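Glutathione S-transferase (PDB 3M3M) probably catalyses the transfer of glutathione to electrophilic substrates, and binds glutathione together with a sodium ion. Local coordinates at residues L25-E30 / N74-G79. Numbering follows the deposited sequence.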
loop_
_atom_site.group_PDB
_atom_site.type_symbol
_atom_site.label_atom_id
_atom_site.label_comp_id
_atom_site.label_asym_id
_atom_site.label_seq_id
_atom_site.Cartn_x
_atom_site.Cartn_y
_atom_site.Cartn_z
ATOM N N LEU A 25 -11.274 -10.424 1.061
ATOM C CA LEU A 25 -12.691 -10.465 0.730
ATOM C C LEU A 25 -13.149 -11.681 -0.104
ATOM O O LEU A 25 -14.362 -11.761 -0.464
ATOM C CB LEU A 25 -13.131 -9.177 -0.022
ATOM C CG LEU A 25 -13.209 -8.030 0.998
ATOM C CD1 LEU A 25 -13.144 -6.678 0.234
ATOM C CD2 LEU A 25 -14.404 -8.098 1.974
ATOM N N GLY A 26 -12.214 -12.615 -0.381
ATOM C CA GLY A 26 -12.579 -13.807 -1.097
ATOM C C GLY A 26 -12.983 -13.534 -2.523
ATOM O O GLY A 26 -13.863 -14.254 -3.076
ATOM N N LEU A 27 -12.475 -12.436 -3.133
ATOM C CA LEU A 27 -12.954 -12.073 -4.477
ATOM C C LEU A 27 -12.050 -12.647 -5.591
ATOM O O LEU A 27 -10.825 -12.621 -5.476
ATOM C CB LEU A 27 -13.042 -10.568 -4.650
ATOM C CG LEU A 27 -13.842 -9.779 -3.630
ATOM C CD1 LEU A 27 -13.612 -8.272 -3.807
ATOM C CD2 LEU A 27 -15.318 -10.127 -3.832
ATOM N N PRO A 28 -12.659 -13.165 -6.664
ATOM C CA PRO A 28 -11.839 -13.864 -7.634
ATOM C C PRO A 28 -11.222 -12.841 -8.559
ATOM O O PRO A 28 -11.825 -11.842 -8.795
ATOM C CB PRO A 28 -12.867 -14.707 -8.454
ATOM C CG PRO A 28 -14.143 -13.961 -8.315
ATOM C CD PRO A 28 -14.104 -13.404 -6.866
ATOM N N TYR A 29 -9.997 -13.117 -8.988
ATOM C CA TYR A 29 -9.307 -12.172 -9.928
ATOM C C TYR A 29 -8.350 -12.816 -10.871
ATOM O O TYR A 29 -7.721 -13.864 -10.526
ATOM C CB TYR A 29 -8.578 -11.054 -9.118
ATOM C CG TYR A 29 -7.546 -11.563 -8.164
ATOM C CD1 TYR A 29 -6.155 -11.524 -8.545
ATOM C CD2 TYR A 29 -7.908 -12.023 -6.841
ATOM C CE1 TYR A 29 -5.179 -12.006 -7.642
ATOM C CE2 TYR A 29 -6.951 -12.475 -5.954
ATOM C CZ TYR A 29 -5.572 -12.451 -6.376
ATOM O OH TYR A 29 -4.623 -12.925 -5.524
ATOM N N GLU A 30 -8.077 -12.111 -11.972
ATOM C CA GLU A 30 -6.975 -12.470 -12.806
ATOM C C GLU A 30 -5.859 -11.382 -12.522
ATOM O O GLU A 30 -6.204 -10.244 -12.291
ATOM C CB GLU A 30 -7.462 -12.334 -14.252
ATOM C CG GLU A 30 -6.341 -12.484 -15.293
ATOM C CD GLU A 30 -6.844 -12.340 -16.774
ATOM O OE1 GLU A 30 -8.094 -12.207 -17.017
ATOM O OE2 GLU A 30 -5.941 -12.365 -17.648
ATOM N N ASN A 74 -10.988 1.616 -1.662
ATOM C CA ASN A 74 -12.368 2.075 -1.303
ATOM C C ASN A 74 -13.472 1.356 -2.102
ATOM O O ASN A 74 -14.562 1.036 -1.498
ATOM C CB ASN A 74 -12.449 3.583 -1.507
ATOM C CG ASN A 74 -11.940 4.374 -0.232
ATOM O OD1 ASN A 74 -12.705 4.633 0.690
ATOM N ND2 ASN A 74 -10.659 4.600 -0.138
ATOM N N PHE A 75 -13.264 1.192 -3.416
ATOM C CA PHE A 75 -14.287 0.523 -4.257
ATOM C C PHE A 75 -14.499 -0.927 -3.738
ATOM O O PHE A 75 -15.667 -1.361 -3.587
ATOM C CB PHE A 75 -13.767 0.442 -5.645
ATOM C CG PHE A 75 -14.628 -0.255 -6.569
ATOM C CD1 PHE A 75 -15.831 0.351 -6.981
ATOM C CD2 PHE A 75 -14.302 -1.589 -7.029
ATOM C CE1 PHE A 75 -16.689 -0.315 -7.936
ATOM C CE2 PHE A 75 -15.182 -2.227 -7.979
ATOM C CZ PHE A 75 -16.378 -1.609 -8.337
ATOM N N LEU A 76 -13.394 -1.655 -3.484
ATOM C CA LEU A 76 -13.547 -3.093 -3.071
ATOM C C LEU A 76 -14.159 -3.236 -1.701
ATOM O O LEU A 76 -14.944 -4.196 -1.416
ATOM C CB LEU A 76 -12.174 -3.823 -3.107
ATOM C CG LEU A 76 -11.611 -3.920 -4.512
ATOM C CD1 LEU A 76 -10.147 -4.469 -4.553
ATOM C CD2 LEU A 76 -12.539 -4.754 -5.442
ATOM N N ALA A 77 -13.847 -2.318 -0.814
ATOM C CA ALA A 77 -14.200 -2.444 0.640
ATOM C C ALA A 77 -15.603 -1.892 0.960
ATOM O O ALA A 77 -16.107 -2.025 2.093
ATOM C CB ALA A 77 -13.176 -1.706 1.542
ATOM N N ASP A 78 -16.159 -1.115 0.025
ATOM C CA ASP A 78 -17.324 -0.303 0.463
ATOM C C ASP A 78 -18.447 -1.325 0.803
ATOM O O ASP A 78 -18.660 -2.317 0.075
ATOM C CB ASP A 78 -17.759 0.613 -0.645
ATOM C CG ASP A 78 -19.091 1.269 -0.351
ATOM O OD1 ASP A 78 -20.064 0.926 -1.115
ATOM O OD2 ASP A 78 -19.146 1.950 0.723
ATOM N N GLY A 79 -19.098 -1.070 1.941
ATOM C CA GLY A 79 -20.117 -2.022 2.453
ATOM C C GLY A 79 -19.572 -3.192 3.230
ATOM O O GLY A 79 -20.369 -4.079 3.581
#
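L27 and L76 supply the apolar pair of this small contact, which buries 117 Å² in all. Methyl CD1 of L27 lies 4.0 Å from methyl CD2 of L76, the two side chains crossing at a slant with a single branch of each doing the touching. In L76, CG stands anti to the carbonyl carbon (chi1 -65°), and from there the CD2 branch turns back toward L27.

The second kind of touch is methyl on backbone. CD1 of L25 comes to 3.5 Å from the carbonyl O of L76 and to 4.1 Å from its carbonyl C, then grazes CA of A77 at 4.4 Å. CD2 of L25 is turned away from this carbonyl. The CB of A77 points away from 25-30, and only CA of A77 comes within 4.5 Å of L25. No hydrogen bond joins the two segments.

In the thioredoxin-like N-terminal domain, 25-30 belongs to the beta-alpha-beta crossover from strand 4-8 through helix 13-24 to the parallel strand 29-33. G26 closes that helix with a Schellman motif at positive phi (67°), and L25 and L27, on either side of it, both direct CB toward the end of helix 69-77.

Around the pair, L76 is buried against M21 and L22 of helix 13-24 and against L58 of strand 57-60, so it links two helices and the sheet; L27 also rests on L22 and on Y4. L25 reaches S80 and F82 in the loop beyond helix 69-77, where the hydroxyl OG of S80 is hydrogen-bonded to the carbonyl O of A77. The side chain of L76 is about 12 Å from the bound glutathione.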